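Local coordinates for protein japanin (Rhipicephalus appendiculatus, PDB 4BOE) that binds cholesterol in a lipocalin pocket and, as a tick salivary protein, modulates host immunity by blocking dendritic cell differentiation from monocytes, at residues A62-W67 with R75-D80; L102-L107 with S115-L120; G27-R32 with R43-V48; E109-C114 with I137-V142. One frame throughout, in Å; residues are numbered along the deposited sequence. Where two conformers were deposited one is given.

Interaction 1. Residues A62-W67 with R75-D80. With CLR (cholesterol), chain C.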
# COMPACT_ATOMS: atom_id res chain seq x y z
N ALA A 62 8.38 -7.53 5.68
CA ALA A 62 7.48 -8.56 5.21
C ALA A 62 6.26 -8.65 6.05
O ALA A 62 6.25 -8.26 7.22
CB ALA A 62 8.17 -9.89 5.14
N PHE A 63 5.18 -9.08 5.39
CA PHE A 63 3.89 -9.24 6.02
C PHE A 63 3.07 -10.27 5.27
O PHE A 63 3.38 -10.64 4.15
CB PHE A 63 3.16 -7.87 6.13
CG PHE A 63 2.82 -7.20 4.82
CD1 PHE A 63 3.76 -6.44 4.13
CD2 PHE A 63 1.56 -7.35 4.26
CE1 PHE A 63 3.45 -5.86 2.90
CE2 PHE A 63 1.26 -6.77 3.02
CZ PHE A 63 2.20 -6.00 2.37
N GLN A 64 2.04 -10.75 5.90
CA GLN A 64 1.13 -11.67 5.27
C GLN A 64 -0.28 -11.04 5.24
O GLN A 64 -0.63 -10.28 6.13
CB GLN A 64 1.10 -13.00 6.02
CG GLN A 64 2.41 -13.74 5.98
CD GLN A 64 2.23 -15.10 6.57
OE1 GLN A 64 2.06 -16.10 5.87
NE2 GLN A 64 2.07 -15.14 7.86
N VAL A 65 -1.06 -11.38 4.21
CA VAL A 65 -2.43 -10.90 4.06
C VAL A 65 -3.39 -12.03 3.72
O VAL A 65 -3.06 -12.96 2.98
CB VAL A 65 -2.57 -9.72 3.04
CG1 VAL A 65 -1.73 -8.53 3.48
CG2 VAL A 65 -2.14 -10.12 1.64
N LYS A 66 -4.60 -11.89 4.21
CA LYS A 66 -5.68 -12.82 3.96
C LYS A 66 -6.92 -12.03 3.54
O LYS A 66 -7.28 -11.08 4.21
CB LYS A 66 -6.02 -13.62 5.24
CG LYS A 66 -6.97 -14.78 5.03
CD LYS A 66 -7.39 -15.46 6.31
CE LYS A 66 -8.30 -14.62 7.18
NZ LYS A 66 -8.99 -15.42 8.22
N TRP A 67 -7.60 -12.48 2.47
CA TRP A 67 -8.89 -11.90 2.07
C TRP A 67 -9.89 -13.01 1.73
O TRP A 67 -9.70 -13.73 0.76
CB TRP A 67 -8.74 -10.95 0.90
CG TRP A 67 -10.04 -10.34 0.46
CD1 TRP A 67 -10.85 -9.52 1.20
CD2 TRP A 67 -10.67 -10.51 -0.81
NE1 TRP A 67 -11.94 -9.15 0.44
CE2 TRP A 67 -11.84 -9.71 -0.80
CE3 TRP A 67 -10.44 -11.35 -1.92
CZ2 TRP A 67 -12.71 -9.66 -1.89
CZ3 TRP A 67 -11.33 -11.32 -2.98
CH2 TRP A 67 -12.44 -10.47 -2.96
N ARG A 75 -7.17 -8.82 6.14
CA ARG A 75 -6.45 -9.24 7.37
C ARG A 75 -4.94 -9.11 7.11
O ARG A 75 -4.48 -9.56 6.08
CB ARG A 75 -6.81 -10.70 7.76
CG ARG A 75 -7.95 -10.83 8.76
CD ARG A 75 -9.29 -10.35 8.24
NE ARG A 75 -10.20 -10.02 9.35
CZ ARG A 75 -11.37 -10.60 9.62
NH1 ARG A 75 -11.84 -11.57 8.84
NH2 ARG A 75 -12.09 -10.20 10.66
N VAL A 76 -4.20 -8.49 8.02
CA VAL A 76 -2.75 -8.27 7.84
C VAL A 76 -2.00 -8.83 9.05
O VAL A 76 -2.37 -8.50 10.16
CB VAL A 76 -2.43 -6.76 7.61
CG1 VAL A 76 -0.92 -6.49 7.56
CG2 VAL A 76 -3.12 -6.24 6.34
N LYS A 77 -1.01 -9.73 8.84
CA LYS A 77 -0.12 -10.24 9.90
C LYS A 77 1.26 -9.72 9.52
O LYS A 77 1.95 -10.29 8.68
CB LYS A 77 -0.13 -11.78 10.03
CG LYS A 77 -1.39 -12.32 10.65
CD LYS A 77 -1.33 -13.81 11.05
CE LYS A 77 -0.75 -14.74 10.03
NZ LYS A 77 -0.89 -16.18 10.41
N ALA A 78 1.57 -8.56 10.00
CA ALA A 78 2.81 -7.89 9.70
C ALA A 78 3.92 -8.31 10.65
O ALA A 78 3.67 -8.61 11.82
CB ALA A 78 2.64 -6.38 9.74
N SER A 79 5.16 -8.29 10.15
CA SER A 79 6.32 -8.59 10.98
C SER A 79 6.38 -7.59 12.14
O SER A 79 5.80 -6.49 12.12
CB SER A 79 7.60 -8.50 10.17
OG SER A 79 7.85 -7.15 9.79
N ASP A 80 7.09 -7.98 13.16
CA ASP A 80 7.28 -7.14 14.34
C ASP A 80 7.89 -5.78 13.94
O ASP A 80 7.47 -4.74 14.44
CB ASP A 80 8.19 -7.89 15.32
CG ASP A 80 8.38 -7.15 16.60
OD1 ASP A 80 9.16 -6.17 16.61
OD2 ASP A 80 7.71 -7.51 17.59
C1 CLR C . 4.61 4.55 4.51
C2 CLR C . 5.21 5.95 4.65
C3 CLR C . 4.26 7.01 4.15
C4 CLR C . 2.94 6.92 4.89
C5 CLR C . 2.35 5.53 4.87
C6 CLR C . 1.08 5.34 4.53
C7 CLR C . 0.38 4.02 4.48
C8 CLR C . 1.14 2.93 5.23
C9 CLR C . 2.64 3.01 4.87
C10 CLR C . 3.28 4.38 5.27
C11 CLR C . 3.43 1.80 5.41
C12 CLR C . 2.80 0.46 5.05
C13 CLR C . 1.32 0.36 5.49
C14 CLR C . 0.59 1.56 4.85
C15 CLR C . -0.89 1.24 5.09
C16 CLR C . -0.96 -0.27 4.86
C17 CLR C . 0.50 -0.79 4.86
C18 CLR C . 1.22 0.34 7.03
C19 CLR C . 3.55 4.48 6.79
C20 CLR C . 0.61 -2.22 5.43
C21 CLR C . 2.05 -2.75 5.41
C22 CLR C . -0.34 -3.18 4.70
C23 CLR C . -0.32 -3.13 3.15
C24 CLR C . -1.27 -4.13 2.55
C25 CLR C . -1.57 -4.10 1.06
C26 CLR C . -0.99 -3.04 0.16
C27 CLR C . -1.73 -5.43 0.39
O1 CLR C . 4.83 8.30 4.41
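Gln64 with Lys77 and Lys66 with Arg75 are the hydrogen-bonded pairs of an antiparallel hairpin that joins 62-66 to 75-78. Lys77 N gives to Gln64 O at 2.8 Å, and beyond these pairs Ser79 N reaches Ala62 O at 3.1 Å, with a weak second bond from Ser79 OG.

Apolar contacts fill the inward face. Val65 CG1 and Val76 CG2 lie side by side at 3.9 Å, branched residues that suit a strand, while Phe63 CB rests on Ala78 CB, a methyl small enough for the short backbone spacing there. With CG set between backbone N and carbonyl carbon (chi1 63°), the Phe63 ring swings away from Ala78 to the cholesterol tail: CE2 stands 3.7 Å from CLR C24, and C21 lies over one face near the rim. Without the ring, as with an alanine here, the sterol tail would probably lose its aromatic wall and a gap would open beside Val76.

Polar chains occupy the other face. Gln64 NE2 passes Lys77 CE at 3.6 Å, and Lys66 runs beside Arg75, whose NE forms a salt bridge with Asp91 of strand 91-98.

The hairpin is thus two-sided: Phe63 meets the sterol tail with Val65, Val76 and Ala78 packed beside it, and long polar chains take the outer surface.

Interaction 2. Residues L102-L107 with S115-L120. With CLR (cholesterol), chain C.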
# COMPACT_ATOMS: atom_id res chain seq x y z
N LEU A 102 -6.31 -0.45 -5.26
CA LEU A 102 -6.89 -0.81 -3.99
C LEU A 102 -6.91 0.41 -3.08
O LEU A 102 -5.91 1.11 -2.96
CB LEU A 102 -6.03 -1.94 -3.40
CG LEU A 102 -6.41 -2.44 -2.03
CD1 LEU A 102 -7.83 -3.07 -2.04
CD2 LEU A 102 -5.38 -3.41 -1.52
N LEU A 103 -8.06 0.65 -2.44
CA LEU A 103 -8.20 1.77 -1.51
C LEU A 103 -8.59 1.20 -0.14
O LEU A 103 -9.65 0.60 -0.01
CB LEU A 103 -9.26 2.76 -2.03
CG LEU A 103 -9.51 4.00 -1.19
CD1 LEU A 103 -8.26 4.85 -1.06
CD2 LEU A 103 -10.63 4.84 -1.81
N LEU A 104 -7.70 1.36 0.85
CA LEU A 104 -7.85 0.86 2.21
C LEU A 104 -8.07 1.96 3.22
O LEU A 104 -7.52 3.03 3.05
CB LEU A 104 -6.58 0.09 2.63
CG LEU A 104 -6.17 -1.09 1.82
CD1 LEU A 104 -4.84 -1.68 2.39
CD2 LEU A 104 -7.28 -2.13 1.79
N SER A 105 -8.81 1.68 4.29
CA SER A 105 -9.07 2.64 5.38
C SER A 105 -8.77 1.97 6.70
O SER A 105 -8.96 0.77 6.84
CB SER A 105 -10.53 3.11 5.43
OG SER A 105 -10.89 4.04 4.43
N ASP A 106 -8.46 2.78 7.70
CA ASP A 106 -8.29 2.29 9.06
C ASP A 106 -9.65 1.88 9.69
O ASP A 106 -10.66 2.53 9.45
CB ASP A 106 -7.65 3.38 9.96
CG ASP A 106 -7.06 2.76 11.20
OD1 ASP A 106 -6.05 2.06 11.08
OD2 ASP A 106 -7.70 2.85 12.27
N LEU A 107 -9.64 0.84 10.53
CA LEU A 107 -10.85 0.33 11.20
C LEU A 107 -11.27 1.10 12.44
O LEU A 107 -12.45 1.37 12.58
CB LEU A 107 -10.66 -1.14 11.61
CG LEU A 107 -11.65 -2.13 11.02
CD1 LEU A 107 -11.31 -2.40 9.59
CD2 LEU A 107 -11.65 -3.43 11.83
N SER A 115 -5.12 4.78 2.50
CA SER A 115 -3.98 4.49 1.63
C SER A 115 -4.52 3.98 0.28
O SER A 115 -5.44 3.16 0.25
CB SER A 115 -2.95 3.56 2.25
OG SER A 115 -3.41 2.26 2.53
N LEU A 116 -3.98 4.54 -0.81
CA LEU A 116 -4.32 4.20 -2.17
C LEU A 116 -3.12 3.50 -2.77
O LEU A 116 -2.02 4.02 -2.69
CB LEU A 116 -4.68 5.47 -2.96
CG LEU A 116 -4.91 5.27 -4.47
CD1 LEU A 116 -6.12 4.45 -4.73
CD2 LEU A 116 -4.97 6.60 -5.16
N TRP A 117 -3.35 2.33 -3.37
CA TRP A 117 -2.34 1.48 -3.98
C TRP A 117 -2.72 1.24 -5.40
O TRP A 117 -3.88 1.01 -5.70
CB TRP A 117 -2.28 0.13 -3.24
CG TRP A 117 -2.02 0.28 -1.79
CD1 TRP A 117 -2.94 0.49 -0.80
CD2 TRP A 117 -0.73 0.27 -1.14
NE1 TRP A 117 -2.31 0.70 0.40
CE2 TRP A 117 -0.95 0.52 0.23
CE3 TRP A 117 0.59 0.04 -1.58
CZ2 TRP A 117 0.08 0.55 1.16
CZ3 TRP A 117 1.64 0.16 -0.66
CH2 TRP A 117 1.38 0.40 0.69
N VAL A 118 -1.75 1.32 -6.29
CA VAL A 118 -1.95 1.08 -7.70
C VAL A 118 -0.90 0.12 -8.22
O VAL A 118 0.20 0.06 -7.68
CB VAL A 118 -1.96 2.40 -8.54
CG1 VAL A 118 -3.11 3.32 -8.14
CG2 VAL A 118 -0.62 3.13 -8.49
N THR A 119 -1.18 -0.54 -9.33
CA THR A 119 -0.14 -1.34 -10.00
C THR A 119 0.63 -0.45 -10.99
O THR A 119 0.33 0.74 -11.15
CB THR A 119 -0.76 -2.53 -10.74
OG1 THR A 119 -1.56 -1.99 -11.75
CG2 THR A 119 -1.56 -3.43 -9.83
N LEU A 120 1.62 -1.04 -11.68
CA LEU A 120 2.44 -0.32 -12.67
C LEU A 120 1.64 0.38 -13.75
O LEU A 120 2.09 1.39 -14.27
CB LEU A 120 3.44 -1.26 -13.37
CG LEU A 120 4.64 -0.55 -14.02
CD1 LEU A 120 5.59 0.02 -12.96
CD2 LEU A 120 5.37 -1.50 -14.96
C1 CLR C . 4.61 4.55 4.51
C2 CLR C . 5.21 5.95 4.65
C3 CLR C . 4.26 7.01 4.15
C4 CLR C . 2.94 6.92 4.89
C5 CLR C . 2.35 5.53 4.87
C6 CLR C . 1.08 5.34 4.53
C7 CLR C . 0.38 4.02 4.48
C8 CLR C . 1.14 2.93 5.23
C9 CLR C . 2.64 3.01 4.87
C10 CLR C . 3.28 4.38 5.27
C11 CLR C . 3.43 1.80 5.41
C12 CLR C . 2.80 0.46 5.05
C13 CLR C . 1.32 0.36 5.49
C14 CLR C . 0.59 1.56 4.85
C15 CLR C . -0.89 1.24 5.09
C16 CLR C . -0.96 -0.27 4.86
C17 CLR C . 0.50 -0.79 4.86
C18 CLR C . 1.22 0.34 7.03
C19 CLR C . 3.55 4.48 6.79
C20 CLR C . 0.61 -2.22 5.43
C21 CLR C . 2.05 -2.75 5.41
C22 CLR C . -0.34 -3.18 4.70
C23 CLR C . -0.32 -3.13 3.15
C24 CLR C . -1.27 -4.13 2.55
C25 CLR C . -1.57 -4.10 1.06
C26 CLR C . -0.99 -3.04 0.16
C27 CLR C . -1.73 -5.43 0.39
O1 CLR C . 4.83 8.30 4.41
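Leu104 and Trp117 meet on the inner face of an antiparallel hairpin, where Leu104 CD1 lies 4.0 Å from Trp117 NE1, the leucine crossing the indole at a slant. This is the tightly packed part of the contact. Cholesterol takes the ring's face: CLR C26 sits 3.5 Å above the plane and over its centre, while Leu102 O and CLR C14 lie at the ring edge. The indole reaches this place with CG anti to the carbonyl carbon (chi1 -56°). Its one polar atom is satisfied close by, since Trp117 NE1 donates to Ser115 OG at 2.9 Å with the oxygen tilted 22° from the ring plane. That bond should restrain the indole's rotation. Serine is small enough for its OG to sit 3.7 Å from CLR C15 while accepting the indole proton, which gives this buried hydroxyl a donor.

The backbone ladder beneath is regular. Leu102 pairs with Trp117 and Leu104 with Ser115, each by two bonds; Leu104 N to Ser115 O is 3.0 Å and nearly straight at 169°.

The reverse face is looser between the strands. There Leu103 CD1 approaches Leu116 CB at 4.1 Å and lies closer to a backbone oxygen, Ser115 O, at 3.5 Å. It is not a solvent side, however: helix 128-137 covers it, Thr133 meeting Leu103, and Ile130 and Phe134 meeting Leu116. Leucines therefore suit both apolar faces, Leu102 and Leu104 backing the pocket wall beside Trp117 and against Ile94. A hairpin with one face lining a ligand cavity and the other packed under a helix is characteristic of the lipocalin barrel.

Interaction 3. Residues G27-R32 with R43-V48. With CLR (cholesterol), chain C.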
# COMPACT_ATOMS: atom_id res chain seq x y z
N GLY A 27 10.36 6.84 1.22
CA GLY A 27 9.92 7.00 -0.17
C GLY A 27 9.89 5.69 -0.88
O GLY A 27 10.23 4.67 -0.29
N CYS A 28 9.48 5.70 -2.15
CA CYS A 28 9.43 4.53 -3.03
C CYS A 28 8.68 3.34 -2.38
O CYS A 28 9.12 2.21 -2.55
CB CYS A 28 10.85 4.15 -3.45
SG CYS A 28 11.87 5.52 -4.11
N VAL A 29 7.57 3.59 -1.64
CA VAL A 29 6.81 2.55 -0.91
C VAL A 29 6.05 1.67 -1.87
O VAL A 29 5.30 2.16 -2.74
CB VAL A 29 5.90 3.13 0.21
CG1 VAL A 29 5.12 2.02 0.92
CG2 VAL A 29 6.71 3.91 1.21
N LYS A 30 6.29 0.38 -1.78
CA LYS A 30 5.67 -0.61 -2.65
C LYS A 30 5.63 -1.98 -1.98
O LYS A 30 6.31 -2.22 -0.99
CB LYS A 30 6.43 -0.68 -3.99
CG LYS A 30 7.82 -1.25 -3.91
CD LYS A 30 8.55 -1.32 -5.25
CE LYS A 30 9.56 -0.25 -5.41
NZ LYS A 30 10.24 -0.28 -6.74
N THR A 31 4.83 -2.87 -2.51
CA THR A 31 4.73 -4.22 -1.97
C THR A 31 4.78 -5.25 -3.11
O THR A 31 4.01 -5.15 -4.06
CB THR A 31 3.50 -4.39 -1.01
OG1 THR A 31 3.36 -5.76 -0.70
CG2 THR A 31 2.20 -3.96 -1.59
N ARG A 32 5.70 -6.24 -3.00
CA ARG A 32 5.81 -7.32 -3.97
C ARG A 32 5.25 -8.60 -3.38
O ARG A 32 5.41 -8.87 -2.19
CB ARG A 32 7.26 -7.58 -4.42
CG ARG A 32 8.03 -6.38 -4.88
CD ARG A 32 9.23 -6.85 -5.66
NE ARG A 32 10.09 -5.74 -6.06
CZ ARG A 32 11.16 -5.30 -5.39
NH1 ARG A 32 11.51 -5.88 -4.24
NH2 ARG A 32 11.87 -4.28 -5.85
N ARG A 43 3.85 -11.05 1.33
CA ARG A 43 4.33 -9.98 0.49
C ARG A 43 5.49 -9.27 1.23
O ARG A 43 5.58 -9.32 2.45
CB ARG A 43 3.23 -8.94 0.22
CG ARG A 43 1.86 -9.46 -0.24
CD ARG A 43 0.95 -8.25 -0.59
NE ARG A 43 1.47 -7.58 -1.78
CZ ARG A 43 1.19 -7.88 -3.04
NH1 ARG A 43 0.25 -8.77 -3.33
NH2 ARG A 43 1.80 -7.23 -4.03
N SER A 44 6.30 -8.59 0.48
CA SER A 44 7.34 -7.73 1.05
C SER A 44 6.84 -6.29 1.09
O SER A 44 5.95 -5.93 0.34
CB SER A 44 8.61 -7.79 0.21
OG SER A 44 8.37 -7.25 -1.08
N LEU A 45 7.39 -5.48 1.99
CA LEU A 45 7.17 -4.06 2.06
C LEU A 45 8.53 -3.47 1.75
O LEU A 45 9.48 -3.74 2.47
CB LEU A 45 6.66 -3.63 3.43
CG LEU A 45 6.38 -2.13 3.58
CD1 LEU A 45 5.24 -1.67 2.68
CD2 LEU A 45 6.06 -1.84 4.98
N ILE A 46 8.66 -2.78 0.62
CA ILE A 46 9.89 -2.21 0.12
C ILE A 46 9.79 -0.68 0.17
O ILE A 46 8.77 -0.11 -0.17
CB ILE A 46 10.14 -2.69 -1.34
CG1 ILE A 46 10.10 -4.22 -1.49
CG2 ILE A 46 11.44 -2.14 -1.92
CD1 ILE A 46 11.11 -4.96 -0.65
N TYR A 47 10.88 -0.03 0.57
CA TYR A 47 10.94 1.44 0.61
C TYR A 47 12.36 1.90 0.70
O TYR A 47 13.26 1.09 0.88
CB TYR A 47 10.10 2.00 1.77
CG TYR A 47 10.51 1.52 3.14
CD1 TYR A 47 10.10 0.29 3.62
CD2 TYR A 47 11.29 2.33 3.97
CE1 TYR A 47 10.48 -0.16 4.88
CE2 TYR A 47 11.67 1.89 5.23
CZ TYR A 47 11.25 0.66 5.70
OH TYR A 47 11.63 0.21 6.94
N VAL A 48 12.57 3.18 0.53
CA VAL A 48 13.87 3.78 0.75
C VAL A 48 13.76 4.72 1.98
O VAL A 48 12.76 5.39 2.17
CB VAL A 48 14.51 4.49 -0.49
CG1 VAL A 48 14.64 3.52 -1.64
CG2 VAL A 48 13.73 5.72 -0.92
C1 CLR C . 4.61 4.55 4.51
C2 CLR C . 5.21 5.95 4.65
C3 CLR C . 4.26 7.01 4.15
C4 CLR C . 2.94 6.92 4.89
C5 CLR C . 2.35 5.53 4.87
C6 CLR C . 1.08 5.34 4.53
C7 CLR C . 0.38 4.02 4.48
C8 CLR C . 1.14 2.93 5.23
C9 CLR C . 2.64 3.01 4.87
C10 CLR C . 3.28 4.38 5.27
C11 CLR C . 3.43 1.80 5.41
C12 CLR C . 2.80 0.46 5.05
C13 CLR C . 1.32 0.36 5.49
C14 CLR C . 0.59 1.56 4.85
C15 CLR C . -0.89 1.24 5.09
C16 CLR C . -0.96 -0.27 4.86
C17 CLR C . 0.50 -0.79 4.86
C18 CLR C . 1.22 0.34 7.03
C19 CLR C . 3.55 4.48 6.79
C20 CLR C . 0.61 -2.22 5.43
C21 CLR C . 2.05 -2.75 5.41
C22 CLR C . -0.34 -3.18 4.70
C23 CLR C . -0.32 -3.13 3.15
C24 CLR C . -1.27 -4.13 2.55
C25 CLR C . -1.57 -4.10 1.06
C26 CLR C . -0.99 -3.04 0.16
C27 CLR C . -1.73 -5.43 0.39
O1 CLR C . 4.83 8.30 4.41
O HOH W 1 10.73 -8.01 -2.62
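Thr31 and Arg43 cross at about a right angle, and the arginine holds the threonine side-on. Arg43 NE donates to Thr31 OG1 at 2.8 Å and Arg43 NH2 to Thr31 O at 3.0 Å, both oxygens lying in the guanidinium plane, although NH2 stands 62° out of the plane of the carbonyl it meets. With OG1 anti to the backbone N (chi1 171°), Thr31 can also donate to Ser44 O at 2.8 Å and turn its methyl to cholesterol, CG2 lying 3.8 Å from CLR C26. A threonine suits this spot because its two branches serve a polar and an apolar partner.

Val29 lies obliquely across Leu45 and Tyr47; its CG2 touches Tyr47 CB at 3.9 Å, while Leu45 CD2 reaches CLR C12 at 4.0 Å. On the opposite face Arg32 stretches out so that NH1 passes Ile46 CG1 at 3.5 Å, and a water links NH1 to Ser44 OG. Cys28 SG, disulfide-bonded to Cys150, leans on Val48 CG2. Between the Gly27-Val48 and Lys30-Ile46 pairs the register slips by one residue, a beta bulge where the chain turns a corner.

Strand 12-18 flanks 27-32 through Leu12 and Leu14, and strand 59-66 flanks 43-48, with Phe63 against both Thr31 and Arg43. Val82 of helix 80-85 packs on Leu45, and the N-terminal carbonyls of Ala6, Asn8 and Gln10 take further Arg43 bonds.

Interaction 4. Residues E109-C114 with I137-V142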
# COMPACT_ATOMS: atom_id res chain seq x y z
N GLU A 109 -10.20 4.24 13.81
CA GLU A 109 -10.24 5.70 13.87
C GLU A 109 -11.59 6.22 13.34
O GLU A 109 -12.06 5.73 12.30
CB GLU A 109 -9.09 6.30 13.06
CG GLU A 109 -7.71 5.99 13.61
CD GLU A 109 -6.57 6.27 12.65
OE1 GLU A 109 -6.76 6.06 11.42
OE2 GLU A 109 -5.48 6.66 13.12
N VAL A 110 -12.22 7.21 14.04
CA VAL A 110 -13.49 7.83 13.58
C VAL A 110 -13.20 8.61 12.31
O VAL A 110 -13.94 8.48 11.35
CB VAL A 110 -14.22 8.71 14.66
CG1 VAL A 110 -13.41 9.95 15.06
CG2 VAL A 110 -15.61 9.13 14.16
N ARG A 111 -12.10 9.37 12.28
CA ARG A 111 -11.64 10.09 11.09
C ARG A 111 -10.63 9.13 10.44
O ARG A 111 -9.43 9.22 10.61
CB ARG A 111 -11.04 11.44 11.50
CG ARG A 111 -10.96 12.46 10.39
CD ARG A 111 -10.94 13.86 10.96
NE ARG A 111 -10.76 14.84 9.89
CZ ARG A 111 -9.61 15.12 9.29
NH1 ARG A 111 -8.49 14.51 9.68
NH2 ARG A 111 -9.56 16.01 8.31
N SER A 112 -11.17 8.12 9.80
CA SER A 112 -10.40 7.01 9.27
C SER A 112 -9.31 7.37 8.22
O SER A 112 -9.64 7.89 7.16
CB SER A 112 -11.35 5.99 8.68
OG SER A 112 -10.63 4.84 8.30
N THR A 113 -8.02 7.03 8.51
CA THR A 113 -6.93 7.27 7.59
C THR A 113 -7.01 6.28 6.44
O THR A 113 -7.45 5.14 6.62
CB THR A 113 -5.56 7.25 8.26
OG1 THR A 113 -5.30 5.96 8.78
CG2 THR A 113 -5.40 8.34 9.32
N CYS A 114 -6.48 6.69 5.32
CA CYS A 114 -6.53 5.91 4.09
C CYS A 114 -5.20 5.78 3.38
O CYS A 114 -4.30 6.57 3.57
CB CYS A 114 -7.59 6.48 3.14
SG CYS A 114 -6.90 7.53 1.82
N ILE A 137 -13.15 10.30 -0.14
CA ILE A 137 -13.18 9.43 1.03
C ILE A 137 -12.12 9.62 2.08
O ILE A 137 -12.33 9.27 3.24
CB ILE A 137 -13.08 7.94 0.47
CG1 ILE A 137 -14.30 7.55 -0.36
CG2 ILE A 137 -12.80 6.89 1.54
CD1 ILE A 137 -15.66 7.74 0.30
N CYS A 138 -10.96 10.07 1.67
CA CYS A 138 -9.74 10.16 2.48
C CYS A 138 -9.61 11.47 3.23
O CYS A 138 -9.61 12.50 2.58
CB CYS A 138 -8.53 9.95 1.58
SG CYS A 138 -6.99 9.49 2.43
N PRO A 139 -9.42 11.47 4.57
CA PRO A 139 -9.19 12.75 5.25
C PRO A 139 -7.75 13.20 4.96
O PRO A 139 -6.86 12.35 4.90
CB PRO A 139 -9.37 12.44 6.74
CG PRO A 139 -9.17 10.99 6.84
CD PRO A 139 -9.48 10.35 5.55
N ASP A 140 -7.54 14.50 4.72
CA ASP A 140 -6.20 15.08 4.48
C ASP A 140 -5.39 14.30 3.44
O ASP A 140 -4.27 13.88 3.73
CB ASP A 140 -5.42 15.13 5.80
CG ASP A 140 -6.17 15.70 7.00
OD1 ASP A 140 -6.78 16.80 6.86
OD2 ASP A 140 -6.16 15.05 8.07
N PRO A 141 -5.98 14.06 2.26
CA PRO A 141 -5.32 13.28 1.21
C PRO A 141 -3.97 13.92 0.74
O PRO A 141 -3.92 15.12 0.48
CB PRO A 141 -6.37 13.25 0.09
CG PRO A 141 -7.14 14.49 0.28
CD PRO A 141 -7.09 14.87 1.71
N VAL A 142 -2.90 13.11 0.74
CA VAL A 142 -1.57 13.47 0.27
C VAL A 142 -1.27 12.56 -0.94
O VAL A 142 -1.08 11.35 -0.74
CB VAL A 142 -0.50 13.27 1.36
CG1 VAL A 142 0.90 13.51 0.80
CG2 VAL A 142 -0.74 14.19 2.55
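A disulfide between Cys114 and Cys138 ties the start of strand 114-118 to the end of helix 128-137, cross-linking the beta barrel of this lipocalin to its helix. The SG atoms of Cys114 and Cys138 are 2.1 Å apart in the conformer given, one of two modelled for each residue. Cysteine is the residue that can make such a covalent tie, and Cys138 is the first residue to leave the helical conformation.

Next to it lies a polar contact at the surface. Arg111, at the centre of an inverse gamma turn, reaches out with an extended chain, CG anti to its own N (chi1 -160°), and meets Asp140 end-on: Arg111 NH1 to Asp140 OD2 is 2.9 Å, and Arg111 NH2 to Asp140 OD1 is 3.2 Å. The oxygens lie in the guanidinium plane, yet the two planes are 47° apart, so both nitrogens approach from above the carboxylate plane. Pro139 CB fills one guanidinium face, 3.6 Å above its centre, and the rigid proline ring also sits against Ser112 O. Replacing Asp140 by an alanine would probably leave the Arg111 guanidinium without its charged mate and set it free to swing off Pro139.

Strand 12-18 lies alongside, Ser18 OG bonding both Cys114 N and Pro139 O. Phe134 of helix 128-137 packs on Cys114 and Pro141, while Ser112 OG is held by Asp106 O of strand 101-106.

Interactions 2 and 3 are buried, whereas interactions 1 and 4 are only partly so. The first three are antiparallel hairpins of one curled sheet, and all touch cholesterol: interactions 1 and 3 meet directly across neighbouring strands 40-49 and 59-66, and interaction 3 packs on Trp117 of interaction 2 through Val29 and Thr31. Interaction 4 takes its first segment from the loop joining the two strands of interaction 2 and ties it to a helix end. Chemistry follows place. Mostly hydrocarbon and aromatic groups line the pocket, with Ser115 and Thr31 among them; Trp117 bonds within its own strand, interaction 3 also draws on N-terminal carbonyls and a water, and interaction 4 relies on a disulfide and a surface salt bridge.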